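Local coordinates for Tlr1174 protein (Synechococcus elongatus, PDB 2OZT) that catalyses the divalent-metal-dependent dehydration of 2-succinyl-6-hydroxy-2,4-cyclohexadiene-1-carboxylate to 2-succinylbenzoate, a step on the way to phylloquinone, at residues P69-T73 against P74-A78; W95-V98 against G99-Y103; Q126-R130 against G131-F135; A282-H285 against L286-T289; T311-A314 against Y315-W319. All blocks are in the same frame, centred on the assembly; numbering follows the deposited sequence.

Contact 1 of 5, residues P69-T73 against P74-A78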
loop_
_atom_site.group_PDB
_atom_site.type_symbol
_atom_site.label_atom_id
_atom_site.label_comp_id
_atom_site.label_asym_id
_atom_site.label_seq_id
_atom_site.Cartn_x
_atom_site.Cartn_y
_atom_site.Cartn_z
ATOM N N PRO A 69 -4.608 27.005 10.304
ATOM C CA PRO A 69 -3.838 28.225 10.586
ATOM C C PRO A 69 -2.476 28.262 9.895
ATOM O O PRO A 69 -1.946 27.214 9.527
ATOM C CB PRO A 69 -3.632 28.156 12.104
ATOM C CG PRO A 69 -4.723 27.280 12.601
ATOM C CD PRO A 69 -4.930 26.258 11.527
ATOM N N GLY A 70 -1.910 29.454 9.733
ATOM C CA GLY A 70 -0.600 29.632 9.123
ATOM C C GLY A 70 0.573 29.128 9.957
ATOM O O GLY A 70 1.705 29.068 9.466
ATOM N N HIS A 71 0.306 28.781 11.214
ATOM C CA HIS A 71 1.337 28.210 12.092
ATOM C C HIS A 71 0.824 26.900 12.688
ATOM O O HIS A 71 -0.253 26.867 13.309
ATOM C CB HIS A 71 1.673 29.189 13.213
ATOM C CG HIS A 71 0.623 29.245 14.277
ATOM N ND1 HIS A 71 -0.670 29.658 14.027
ATOM C CD2 HIS A 71 0.658 28.899 15.585
ATOM C CE1 HIS A 71 -1.380 29.574 15.137
ATOM N NE2 HIS A 71 -0.597 29.118 16.098
ATOM N N LEU A 72 1.613 25.844 12.549
ATOM C CA LEU A 72 1.206 24.529 13.012
ATOM C C LEU A 72 1.757 24.207 14.399
ATOM O O LEU A 72 2.891 24.563 14.732
ATOM C CB LEU A 72 1.681 23.437 12.035
ATOM C CG LEU A 72 1.091 23.381 10.625
ATOM C CD1 LEU A 72 1.902 22.386 9.788
ATOM C CD2 LEU A 72 -0.379 22.989 10.664
ATOM N N THR A 73 0.951 23.480 15.156
ATOM C CA THR A 73 1.341 22.913 16.452
ATOM C C THR A 73 0.719 21.530 16.478
ATOM O O THR A 73 -0.192 21.278 15.709
ATOM C CB THR A 73 0.714 23.721 17.622
ATOM O OG1 THR A 73 -0.713 23.681 17.508
ATOM C CG2 THR A 73 1.194 25.176 17.620
ATOM N N PRO A 74 1.171 20.634 17.382
ATOM C CA PRO A 74 0.523 19.327 17.596
ATOM C C PRO A 74 -0.978 19.408 17.876
ATOM O O PRO A 74 -1.759 18.590 17.349
ATOM C CB PRO A 74 1.289 18.754 18.800
ATOM C CG PRO A 74 2.642 19.384 18.676
ATOM C CD PRO A 74 2.389 20.775 18.204
ATOM N N GLU A 75 -1.392 20.389 18.674
ATOM C CA GLU A 75 -2.814 20.569 18.952
ATOM C C GLU A 75 -3.617 20.977 17.695
ATOM O O GLU A 75 -4.716 20.454 17.455
ATOM C CB GLU A 75 -3.034 21.533 20.132
ATOM C CG GLU A 75 -2.260 22.851 20.076
ATOM C CD GLU A 75 -0.884 22.862 20.794
ATOM O OE1 GLU A 75 -0.098 21.881 20.687
ATOM O OE2 GLU A 75 -0.573 23.902 21.442
ATOM N N ILE A 76 -3.056 21.862 16.869
ATOM C CA ILE A 76 -3.687 22.177 15.570
ATOM C C ILE A 76 -3.775 20.913 14.683
ATOM O O ILE A 76 -4.829 20.617 14.088
ATOM C CB ILE A 76 -2.969 23.345 14.866
ATOM C CG1 ILE A 76 -3.336 24.670 15.571
ATOM C CG2 ILE A 76 -3.313 23.406 13.346
ATOM C CD1 ILE A 76 -2.450 25.815 15.212
HETATM N N MSE A 77 -2.702 20.140 14.622
HETATM C CA MSE A 77 -2.737 18.922 13.797
HETATM C C MSE A 77 -3.697 17.860 14.322
HETATM O O MSE A 77 -4.238 17.070 13.547
HETATM C CB MSE A 77 -1.342 18.370 13.551
HETATM C CG MSE A 77 -0.551 19.265 12.602
HETATM SE SE MSE A 77 1.225 18.620 12.326
HETATM C CE MSE A 77 1.788 18.561 14.201
ATOM N N ALA A 78 -3.966 17.886 15.630
ATOM C CA ALA A 78 -4.966 16.991 16.214
ATOM C C ALA A 78 -6.389 17.316 15.764
ATOM O O ALA A 78 -7.281 16.474 15.901
ATOM C CB ALA A 78 -4.846 16.964 17.758
#
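T73 and I76 meet at the start of the short helix that begins at P74, and the contact is a worked example of N-capping by threonine. With chi1 at 60°, T73 OG1 sits between its own backbone N and carbonyl carbon, and this turns the hydroxyl back toward the first turn of the helix. There T73 OG1 accepts from I76 N over 3.0 Å, with an N-H...O angle of 165°. The backbone carbonyl of the same threonine takes the next amide: M77 N donates to T73 O at 3.0 Å. CG of E75 also comes close to the cap, 3.1 Å from T73 OG1.

Past the cap, I76 runs back along the incoming chain. Its CG1 lies anti to the carbonyl carbon (chi1 -74°) and chi2 is extended, an arrangement that carries CD1 over one face of the H71 ring, 4.1 Å from its centroid, as a CH-pi contact. The other branch, CG2, meets P69 CD at 3.7 Å and L72 CD2 at 4.0 Å. Cut back to alanine, I76 would probably leave the H71 ring without its CH-pi partner and open a gap beside P69 and L72.

Selenomethionine M77 bends at chi3 and packs with L72 toward W95 of helix 85-97. Chemically, one threonine satisfies two amides at a helix start through its hydroxyl and its carbonyl, while apolar branches fasten the turn to the edge strand 71-72.

Contact 2 of 5, residues W95-V98 against G99-Y103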
loop_
_atom_site.group_PDB
_atom_site.type_symbol
_atom_site.label_atom_id
_atom_site.label_comp_id
_atom_site.label_asym_id
_atom_site.label_seq_id
_atom_site.Cartn_x
_atom_site.Cartn_y
_atom_site.Cartn_z
ATOM N N TRP A 95 5.737 16.831 9.969
ATOM C CA TRP A 95 6.161 17.375 11.298
ATOM C C TRP A 95 7.377 16.605 11.796
ATOM O O TRP A 95 8.365 17.188 12.251
ATOM C CB TRP A 95 5.028 17.221 12.294
ATOM C CG TRP A 95 5.286 17.884 13.631
ATOM C CD1 TRP A 95 5.718 17.281 14.775
ATOM C CD2 TRP A 95 5.076 19.259 13.949
ATOM N NE1 TRP A 95 5.810 18.212 15.793
ATOM C CE2 TRP A 95 5.432 19.433 15.308
ATOM C CE3 TRP A 95 4.637 20.371 13.217
ATOM C CZ2 TRP A 95 5.347 20.677 15.952
ATOM C CZ3 TRP A 95 4.557 21.633 13.878
ATOM C CH2 TRP A 95 4.920 21.755 15.225
ATOM N N GLN A 96 7.313 15.289 11.697
ATOM C CA GLN A 96 8.382 14.475 12.274
ATOM C C GLN A 96 9.680 14.642 11.508
ATOM O O GLN A 96 10.772 14.457 12.086
ATOM C CB GLN A 96 7.937 13.019 12.329
ATOM C CG GLN A 96 6.836 12.755 13.387
ATOM C CD GLN A 96 7.212 13.185 14.830
ATOM O OE1 GLN A 96 8.356 13.037 15.260
ATOM N NE2 GLN A 96 6.241 13.708 15.567
ATOM N N SER A 97 9.607 15.022 10.232
ATOM C CA SER A 97 10.808 15.209 9.415
ATOM C C SER A 97 11.594 16.502 9.658
ATOM O O SER A 97 12.726 16.576 9.204
ATOM C CB SER A 97 10.495 15.104 7.907
ATOM O OG SER A 97 9.806 16.281 7.425
ATOM N N VAL A 98 10.976 17.490 10.309
ATOM C CA VAL A 98 11.619 18.815 10.448
ATOM C C VAL A 98 12.935 18.653 11.204
ATOM O O VAL A 98 12.936 18.221 12.364
ATOM C CB VAL A 98 10.719 19.834 11.149
ATOM C CG1 VAL A 98 11.467 21.174 11.407
ATOM C CG2 VAL A 98 9.450 20.142 10.308
ATOM N N GLY A 99 14.018 19.030 10.525
ATOM C CA GLY A 99 15.369 18.957 11.096
ATOM C C GLY A 99 15.897 17.542 11.228
ATOM O O GLY A 99 16.922 17.314 11.895
ATOM N N ARG A 100 15.230 16.580 10.580
ATOM C CA ARG A 100 15.652 15.159 10.625
ATOM C C ARG A 100 16.015 14.578 9.252
ATOM O O ARG A 100 16.361 13.395 9.135
ATOM C CB ARG A 100 14.585 14.310 11.335
ATOM C CG ARG A 100 14.381 14.664 12.807
ATOM C CD ARG A 100 13.508 13.632 13.523
ATOM N NE ARG A 100 13.283 13.938 14.944
ATOM C CZ ARG A 100 12.245 14.623 15.431
ATOM N NH1 ARG A 100 11.304 15.104 14.630
ATOM N NH2 ARG A 100 12.149 14.844 16.737
ATOM N N LEU A 101 15.932 15.396 8.206
ATOM C CA LEU A 101 16.253 14.962 6.850
ATOM C C LEU A 101 17.717 15.179 6.487
ATOM O O LEU A 101 18.319 16.183 6.926
ATOM C CB LEU A 101 15.379 15.705 5.838
ATOM C CG LEU A 101 13.869 15.528 6.019
ATOM C CD1 LEU A 101 13.132 16.400 4.987
ATOM C CD2 LEU A 101 13.529 14.053 5.796
ATOM N N PRO A 102 18.284 14.288 5.662
ATOM C CA PRO A 102 17.635 13.091 5.066
ATOM C C PRO A 102 17.607 11.879 6.000
ATOM O O PRO A 102 18.431 11.772 6.898
ATOM C CB PRO A 102 18.535 12.766 3.893
ATOM C CG PRO A 102 19.947 13.204 4.444
ATOM C CD PRO A 102 19.696 14.432 5.228
ATOM N N TYR A 103 16.696 10.941 5.737
ATOM C CA TYR A 103 16.501 9.791 6.616
ATOM C C TYR A 103 17.392 8.633 6.256
ATOM O O TYR A 103 17.713 8.439 5.091
ATOM C CB TYR A 103 15.073 9.257 6.458
ATOM C CG TYR A 103 14.000 10.060 7.131
ATOM C CD1 TYR A 103 12.808 10.366 6.446
ATOM C CD2 TYR A 103 14.123 10.470 8.454
ATOM C CE1 TYR A 103 11.803 11.041 7.071
ATOM C CE2 TYR A 103 13.137 11.148 9.085
ATOM C CZ TYR A 103 11.960 11.444 8.398
ATOM O OH TYR A 103 10.997 12.103 9.077
HETATM O O HOH W 1 15.195 18.385 7.838
#
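The C-terminal end of helix 85-97, where the chain turns into the loop leading to strand 112-114, is closed by R100 and S97. R100 N donates to S97 O at 2.9 Å. The side chain of R100 then doubles back: with CG anti to the carbonyl carbon (chi1 -64°) and the chain extended from CG to NE, the guanidinium runs alongside Q96, its plane 21° from that of the Q96 amide. R100 NH1 grips Q96 O at 2.7 Å, and the N-H meets this oxygen almost in the plane of the guanidinium.

On S97, CB meets L101 CD2 at 3.8 Å and Y103 OH at 3.3 Å. The same Y103 ring carries L101 CD2 over one face, and it also stacks with H285. The S97 hydroxyl itself is engaged by A94 O and Y44 N. A water accepts from L101 N at 3.1 Å and gives a weak bond to S97 O.

G99, with positive phi, makes the bend. Two carbonyls of the last turn, Q96 O and S97 O, are thus taken up by the residue just past a positive-phi glycine, one by its side chain and one by its amide, as a helix C-terminal turn gives way to loop.

Contact 3 of 5, residues Q126-R130 against G131-F135. With PO4 (phosphate ion), chain B.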
loop_
_atom_site.group_PDB
_atom_site.type_symbol
_atom_site.label_atom_id
_atom_site.label_comp_id
_atom_site.label_asym_id
_atom_site.label_seq_id
_atom_site.Cartn_x
_atom_site.Cartn_y
_atom_site.Cartn_z
ATOM N N GLN A 126 13.269 -12.523 -14.939
ATOM C CA GLN A 126 14.145 -11.359 -14.819
ATOM C C GLN A 126 14.061 -10.824 -13.412
ATOM O O GLN A 126 15.088 -10.415 -12.853
ATOM C CB GLN A 126 13.729 -10.310 -15.855
ATOM C CG GLN A 126 14.546 -9.040 -15.820
ATOM C CD GLN A 126 15.907 -9.171 -16.493
ATOM O OE1 GLN A 126 16.254 -10.213 -17.059
ATOM N NE2 GLN A 126 16.681 -8.095 -16.437
ATOM N N SER A 127 12.866 -10.824 -12.804
ATOM C CA SER A 127 12.752 -10.372 -11.419
ATOM C C SER A 127 13.520 -11.267 -10.444
ATOM O O SER A 127 14.244 -10.775 -9.565
ATOM C CB SER A 127 11.289 -10.271 -10.979
ATOM O OG SER A 127 10.620 -9.331 -11.786
ATOM N N TRP A 128 13.414 -12.578 -10.601
ATOM C CA TRP A 128 14.186 -13.530 -9.807
ATOM C C TRP A 128 15.685 -13.259 -9.963
ATOM O O TRP A 128 16.450 -13.224 -8.968
ATOM C CB TRP A 128 13.814 -14.951 -10.245
ATOM C CG TRP A 128 14.451 -15.989 -9.362
ATOM C CD1 TRP A 128 15.713 -16.526 -9.521
ATOM C CD2 TRP A 128 13.927 -16.560 -8.165
ATOM N NE1 TRP A 128 15.973 -17.421 -8.519
ATOM C CE2 TRP A 128 14.891 -17.473 -7.670
ATOM C CE3 TRP A 128 12.695 -16.460 -7.492
ATOM C CZ2 TRP A 128 14.676 -18.238 -6.512
ATOM C CZ3 TRP A 128 12.493 -17.198 -6.342
ATOM C CH2 TRP A 128 13.467 -18.102 -5.869
ATOM N N GLN A 129 16.099 -13.059 -11.201
ATOM C CA GLN A 129 17.536 -12.844 -11.460
ATOM C C GLN A 129 18.061 -11.527 -10.926
ATOM O O GLN A 129 19.308 -11.347 -10.892
ATOM C CB GLN A 129 17.820 -13.030 -12.970
ATOM C CG GLN A 129 17.606 -14.480 -13.398
ATOM C CD GLN A 129 17.712 -14.665 -14.893
ATOM O OE1 GLN A 129 18.421 -13.912 -15.565
ATOM N NE2 GLN A 129 17.043 -15.706 -15.422
ATOM N N ARG A 130 17.159 -10.621 -10.520
ATOM C CA ARG A 130 17.537 -9.370 -9.822
ATOM C C ARG A 130 17.235 -9.458 -8.316
ATOM O O ARG A 130 17.228 -8.444 -7.606
ATOM C CB ARG A 130 16.812 -8.179 -10.443
ATOM C CG ARG A 130 17.081 -7.976 -11.940
ATOM C CD ARG A 130 18.567 -7.785 -12.325
ATOM N NE ARG A 130 18.693 -7.405 -13.743
ATOM C CZ ARG A 130 18.742 -6.153 -14.199
ATOM N NH1 ARG A 130 18.722 -5.116 -13.356
ATOM N NH2 ARG A 130 18.835 -5.934 -15.514
ATOM N N GLY A 131 17.006 -10.669 -7.836
ATOM C CA GLY A 131 16.931 -10.978 -6.410
ATOM C C GLY A 131 15.563 -10.880 -5.765
ATOM O O GLY A 131 15.463 -10.988 -4.537
ATOM N N GLN A 132 14.503 -10.736 -6.575
ATOM C CA GLN A 132 13.130 -10.758 -6.002
ATOM C C GLN A 132 12.616 -12.179 -5.976
ATOM O O GLN A 132 12.655 -12.851 -6.996
ATOM C CB GLN A 132 12.222 -9.849 -6.814
ATOM C CG GLN A 132 12.668 -8.394 -6.763
ATOM C CD GLN A 132 11.820 -7.565 -7.641
ATOM O OE1 GLN A 132 12.091 -7.405 -8.845
ATOM N NE2 GLN A 132 10.775 -7.019 -7.064
ATOM N N THR A 133 12.107 -12.610 -4.827
ATOM C CA THR A 133 11.760 -14.017 -4.624
ATOM C C THR A 133 10.304 -14.181 -4.218
ATOM O O THR A 133 9.828 -15.315 -4.106
ATOM C CB THR A 133 12.697 -14.704 -3.599
ATOM O OG1 THR A 133 12.643 -13.983 -2.373
ATOM C CG2 THR A 133 14.117 -14.756 -4.161
ATOM N N THR A 134 9.594 -13.063 -4.024
ATOM C CA THR A 134 8.144 -13.103 -3.751
ATOM C C THR A 134 7.469 -12.395 -4.886
ATOM O O THR A 134 7.964 -11.366 -5.384
ATOM C CB THR A 134 7.825 -12.351 -2.449
ATOM O OG1 THR A 134 8.471 -13.049 -1.372
ATOM C CG2 THR A 134 6.336 -12.302 -2.172
ATOM N N PHE A 135 6.348 -12.975 -5.336
ATOM C CA PHE A 135 5.633 -12.510 -6.516
ATOM C C PHE A 135 4.167 -12.328 -6.198
ATOM O O PHE A 135 3.651 -13.011 -5.315
ATOM C CB PHE A 135 5.735 -13.585 -7.625
ATOM C CG PHE A 135 7.154 -13.811 -8.073
ATOM C CD1 PHE A 135 7.694 -13.045 -9.077
ATOM C CD2 PHE A 135 7.941 -14.749 -7.435
ATOM C CE1 PHE A 135 9.022 -13.217 -9.474
ATOM C CE2 PHE A 135 9.282 -14.942 -7.837
ATOM C CZ PHE A 135 9.824 -14.134 -8.833
HETATM P P PO4 B . 7.264 -12.904 2.054
HETATM O O1 PO4 B . 8.294 -11.982 1.481
HETATM O O2 PO4 B . 5.981 -12.148 2.028
HETATM O O3 PO4 B . 7.163 -14.122 1.133
HETATM O O4 PO4 B . 7.401 -13.491 3.447
HETATM O O HOH W 2 10.668 -6.834 -10.942
#
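T133 CG2 lies over one face of the W128 indole, 3.9 Å from the centroid of the six-membered ring in a CH-pi contact, while F135 CE2 comes to the edge of the same ring, 3.8 Å from W128 CE3. Each aromatic therefore meets the other edge to edge, their side chains crossing at about a right angle. These groups sit at the turn from helix 120-129 to strand 134-138, within a beta-alpha-beta unit of the barrel domain. W128 reaches the strand because its CG lies anti to the backbone N (chi1 -173°). A serine in place of W128 would probably leave the T133 methyl and the F135 edge without their aromatic partner and open a gap at this turn.

The helix ends in a Schellman motif: Q132 N donates to S127 O, and G131 N to W128 O at 2.8 Å. G131 is the C-prime residue, and its positive phi favours glycine. S127 O also accepts from R130 N, on the face of its plane opposite to Q132 N. Q132 NE2 reaches I110 O, on the way to strand 112-114. On the strand side, T134 OG1 lies 3.0 Å from phosphate O3. Between the two elements a water donates both to S127 OG and to Q132 OE1, at 2.6 Å from each.

Contact 4 of 5, residues A282-H285 against L286-T289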
loop_
_atom_site.group_PDB
_atom_site.type_symbol
_atom_site.label_atom_id
_atom_site.label_comp_id
_atom_site.label_asym_id
_atom_site.label_seq_id
_atom_site.Cartn_x
_atom_site.Cartn_y
_atom_site.Cartn_z
ATOM N N ALA A 282 9.283 8.673 3.467
ATOM C CA ALA A 282 8.707 8.692 4.792
ATOM C C ALA A 282 8.300 7.294 5.264
ATOM O O ALA A 282 8.466 6.949 6.440
ATOM C CB ALA A 282 7.495 9.597 4.827
ATOM N N ILE A 283 7.724 6.497 4.358
ATOM C CA ILE A 283 7.326 5.157 4.728
ATOM C C ILE A 283 8.555 4.283 5.011
ATOM O O ILE A 283 8.571 3.552 6.003
ATOM C CB ILE A 283 6.441 4.533 3.613
ATOM C CG1 ILE A 283 5.112 5.281 3.532
ATOM C CG2 ILE A 283 6.172 3.055 3.929
ATOM C CD1 ILE A 283 4.278 4.922 2.227
ATOM N N PHE A 284 9.548 4.329 4.120
ATOM C CA PHE A 284 10.783 3.584 4.412
ATOM C C PHE A 284 11.406 4.008 5.761
ATOM O O PHE A 284 11.970 3.146 6.457
ATOM C CB PHE A 284 11.790 3.654 3.266
ATOM C CG PHE A 284 11.510 2.640 2.174
ATOM C CD1 PHE A 284 10.326 2.694 1.436
ATOM C CD2 PHE A 284 12.442 1.652 1.885
ATOM C CE1 PHE A 284 10.073 1.743 0.429
ATOM C CE2 PHE A 284 12.219 0.737 0.896
ATOM C CZ PHE A 284 11.041 0.761 0.150
ATOM N N HIS A 285 11.325 5.289 6.139
ATOM C CA HIS A 285 11.802 5.678 7.467
ATOM C C HIS A 285 10.988 4.958 8.546
ATOM O O HIS A 285 11.536 4.478 9.547
ATOM C CB HIS A 285 11.648 7.206 7.596
ATOM C CG HIS A 285 11.796 7.735 8.997
ATOM N ND1 HIS A 285 12.973 7.645 9.706
ATOM C CD2 HIS A 285 10.908 8.344 9.820
ATOM C CE1 HIS A 285 12.807 8.171 10.908
ATOM N NE2 HIS A 285 11.567 8.613 11.001
ATOM N N LEU A 286 9.662 4.962 8.404
ATOM C CA LEU A 286 8.833 4.278 9.387
ATOM C C LEU A 286 9.154 2.762 9.471
ATOM O O LEU A 286 9.077 2.161 10.538
ATOM C CB LEU A 286 7.350 4.456 9.030
ATOM C CG LEU A 286 6.844 5.902 9.271
ATOM C CD1 LEU A 286 5.565 6.165 8.497
ATOM C CD2 LEU A 286 6.602 6.089 10.772
ATOM N N LEU A 287 9.498 2.156 8.335
ATOM C CA LEU A 287 9.873 0.750 8.336
ATOM C C LEU A 287 11.127 0.453 9.150
ATOM O O LEU A 287 11.358 -0.696 9.516
ATOM C CB LEU A 287 10.046 0.259 6.898
ATOM C CG LEU A 287 8.745 0.267 6.016
ATOM C CD1 LEU A 287 9.017 -0.194 4.604
ATOM C CD2 LEU A 287 7.654 -0.585 6.657
ATOM N N GLU A 288 11.953 1.469 9.432
ATOM C CA GLU A 288 13.114 1.225 10.323
ATOM C C GLU A 288 12.614 0.890 11.738
ATOM O O GLU A 288 13.308 0.185 12.474
ATOM C CB GLU A 288 14.034 2.438 10.395
ATOM C CG GLU A 288 14.801 2.775 9.108
ATOM C CD GLU A 288 15.861 1.735 8.823
ATOM O OE1 GLU A 288 16.778 1.565 9.665
ATOM O OE2 GLU A 288 15.777 1.062 7.785
ATOM N N THR A 289 11.453 1.415 12.104
ATOM C CA THR A 289 10.810 1.042 13.376
ATOM C C THR A 289 10.012 -0.267 13.249
ATOM O O THR A 289 10.223 -1.191 14.036
ATOM C CB THR A 289 9.966 2.182 13.908
ATOM O OG1 THR A 289 10.838 3.297 14.253
ATOM C CG2 THR A 289 9.148 1.733 15.150
HETATM O O HOH W 3 14.078 1.533 5.789
HETATM O O HOH W 4 11.448 4.997 12.181
#
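Successive turns of helix 277-290 are joined by L286 N to A282 O at 3.0 Å and L287 N to I283 O at 2.9 Å, before the pattern tightens: E288 N bonds to H285 O, three residues back, at 3.0 Å, and its bond to F284 O is only weak.

Among the side chains, L287 packs back on the preceding turn. With CG anti to the carbonyl carbon (chi1 -65°), it brings CG to 4.3 Å from I283 CG2, and its CD1 stands over one face of the F284 ring. F284 and L287 both pack on L296. L286 leans the same way, its CG 3.4 Å from A282 O.

Water completes the polar side. One molecule donates to F284 O and to E288 OE2, at 2.7 Å from each; E288 OE2 also forms a salt bridge with R106. A second links H285 O to T289 OG1. The H285 ring stacks on Y103.

I283 lies about 7 Å from K245, the predicted proton acceptor, side chain to side chain. Through A282 and I283 the helix packs on T93 and F89 of helix 85-97, and through I283 and L286 on T246, which sets it against both the N-terminal domain and a neighbouring helix of its own enolase-type barrel domain.

Contact 5 of 5, residues T311-A314 against Y315-W319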
loop_
_atom_site.group_PDB
_atom_site.type_symbol
_atom_site.label_atom_id
_atom_site.label_comp_id
_atom_site.label_asym_id
_atom_site.label_seq_id
_atom_site.Cartn_x
_atom_site.Cartn_y
_atom_site.Cartn_z
ATOM N N THR A 311 19.074 13.156 0.030
ATOM C CA THR A 311 19.664 14.438 0.396
ATOM C C THR A 311 18.571 15.470 0.633
ATOM O O THR A 311 17.490 15.378 0.060
ATOM C CB THR A 311 20.622 14.984 -0.708
ATOM O OG1 THR A 311 19.863 15.284 -1.886
ATOM C CG2 THR A 311 21.735 13.989 -1.049
ATOM N N LEU A 312 18.845 16.448 1.483
ATOM C CA LEU A 312 17.903 17.541 1.710
ATOM C C LEU A 312 17.684 18.384 0.439
ATOM O O LEU A 312 16.558 18.800 0.147
ATOM C CB LEU A 312 18.359 18.411 2.882
ATOM C CG LEU A 312 17.449 19.495 3.474
ATOM C CD1 LEU A 312 15.966 19.114 3.542
ATOM C CD2 LEU A 312 17.955 19.853 4.865
ATOM N N THR A 313 18.743 18.604 -0.333
ATOM C CA THR A 313 18.602 19.330 -1.597
ATOM C C THR A 313 17.662 18.632 -2.582
ATOM O O THR A 313 16.979 19.299 -3.369
ATOM C CB THR A 313 19.961 19.534 -2.278
ATOM O OG1 THR A 313 20.561 18.260 -2.525
ATOM C CG2 THR A 313 20.861 20.363 -1.395
ATOM N N ALA A 314 17.621 17.297 -2.541
ATOM C CA ALA A 314 16.712 16.545 -3.412
ATOM C C ALA A 314 15.250 16.882 -3.108
ATOM O O ALA A 314 14.427 16.981 -4.036
ATOM C CB ALA A 314 16.929 15.046 -3.283
ATOM N N TYR A 315 14.927 17.059 -1.827
ATOM C CA TYR A 315 13.588 17.505 -1.452
ATOM C C TYR A 315 13.353 18.909 -1.989
ATOM O O TYR A 315 12.285 19.198 -2.538
ATOM C CB TYR A 315 13.406 17.550 0.061
ATOM C CG TYR A 315 13.213 16.191 0.718
ATOM C CD1 TYR A 315 14.301 15.412 1.090
ATOM C CD2 TYR A 315 11.944 15.736 1.033
ATOM C CE1 TYR A 315 14.139 14.178 1.714
ATOM C CE2 TYR A 315 11.760 14.505 1.663
ATOM C CZ TYR A 315 12.858 13.723 1.998
ATOM O OH TYR A 315 12.697 12.499 2.634
ATOM N N GLU A 316 14.340 19.786 -1.783
ATOM C CA GLU A 316 14.200 21.174 -2.228
ATOM C C GLU A 316 14.020 21.280 -3.741
ATOM O O GLU A 316 13.198 22.083 -4.193
ATOM C CB GLU A 316 15.361 22.040 -1.745
ATOM C CG GLU A 316 15.276 22.398 -0.238
ATOM C CD GLU A 316 14.284 23.546 0.110
ATOM O OE1 GLU A 316 13.076 23.538 -0.302
ATOM O OE2 GLU A 316 14.721 24.471 0.841
ATOM N N ARG A 317 14.750 20.474 -4.516
ATOM C CA ARG A 317 14.571 20.414 -5.983
ATOM C C ARG A 317 13.151 20.008 -6.359
ATOM O O ARG A 317 12.544 20.599 -7.263
ATOM C CB ARG A 317 15.549 19.434 -6.640
ATOM C CG ARG A 317 17.011 19.912 -6.756
ATOM C CD ARG A 317 17.843 18.962 -7.635
ATOM N NE ARG A 317 18.896 18.264 -6.884
ATOM C CZ ARG A 317 18.907 16.965 -6.581
ATOM N NH1 ARG A 317 19.927 16.468 -5.887
ATOM N NH2 ARG A 317 17.912 16.158 -6.950
ATOM N N LEU A 318 12.617 18.999 -5.660
ATOM C CA LEU A 318 11.295 18.470 -5.972
ATOM C C LEU A 318 10.291 19.588 -5.725
ATOM O O LEU A 318 9.445 19.875 -6.572
ATOM C CB LEU A 318 10.994 17.251 -5.083
ATOM C CG LEU A 318 9.849 16.310 -5.434
ATOM C CD1 LEU A 318 9.966 15.763 -6.871
ATOM C CD2 LEU A 318 9.880 15.149 -4.488
ATOM N N TRP A 319 10.420 20.246 -4.577
ATOM C CA TRP A 319 9.527 21.334 -4.200
ATOM C C TRP A 319 9.604 22.499 -5.202
ATOM O O TRP A 319 8.569 23.014 -5.630
ATOM C CB TRP A 319 9.862 21.811 -2.778
ATOM C CG TRP A 319 9.056 22.992 -2.314
ATOM C CD1 TRP A 319 9.464 24.313 -2.281
ATOM C CD2 TRP A 319 7.728 22.980 -1.806
ATOM N NE1 TRP A 319 8.454 25.105 -1.815
ATOM C CE2 TRP A 319 7.373 24.319 -1.508
ATOM C CE3 TRP A 319 6.772 21.959 -1.584
ATOM C CZ2 TRP A 319 6.129 24.672 -0.985
ATOM C CZ3 TRP A 319 5.541 22.322 -1.060
ATOM C CH2 TRP A 319 5.242 23.661 -0.745
#
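T313 O accepts from R317 N at 2.8 Å, with an N-H...O angle of 162°, and the aliphatic part of the same arginine closes over it, R317 CG standing 3.4 Å from T313 O. R317 bends at chi3 (-114°), which folds its guanidinium back along the helix and lays one face over A314 CA, whose distance from R317 CZ is 3.9 Å. T313 O lies over that face too, near its border.

E316 N and L318 N follow the same i to i+4 pattern, bonding to L312 O and A314 O. T311 caps this helix 312-320 at its N-terminus: T311 OG1, held between the backbone N and the carbonyl carbon, accepts from A314 N at 3.1 Å. This is the classic threonine N-cap, at the start of a C-terminal helix that packs against both strand 42-47 and helix 277-290.

Y315 points its ring edge at the cap residue, with CD1 3.4 Å from T311 O. Further out, its ring meets Y44 with the planes at about 25°, and it touches I278 and T281 of helix 277-290. E316 is bent at chi2, and its carboxylate runs out to a salt bridge with R34 and a hydrogen bond with Y44 OH.

In the fold
Along the chain the five contacts come in series. Contact 1 and the helix end of contact 2 belong to the N-terminal domain; the two contacts have centres about 17 Å apart and touch where M77, P74 and T73 pack on W95. Contact 2 is the junction of the set: Y103 meets H285 of contact 4, and L101 meets Y315 of contact 5, each with centres about 12 Å away. Contact 3 stands apart, its centre about 44 Å from that of contact 1, at the turn from helix 120-129 into strand 134-138 of the parallel sheet. Contacts 2, 4 and 5 thus join the N-terminal domain, the barrel helix 277-290 and the C-terminal helix 312-320 in this monomeric enzyme.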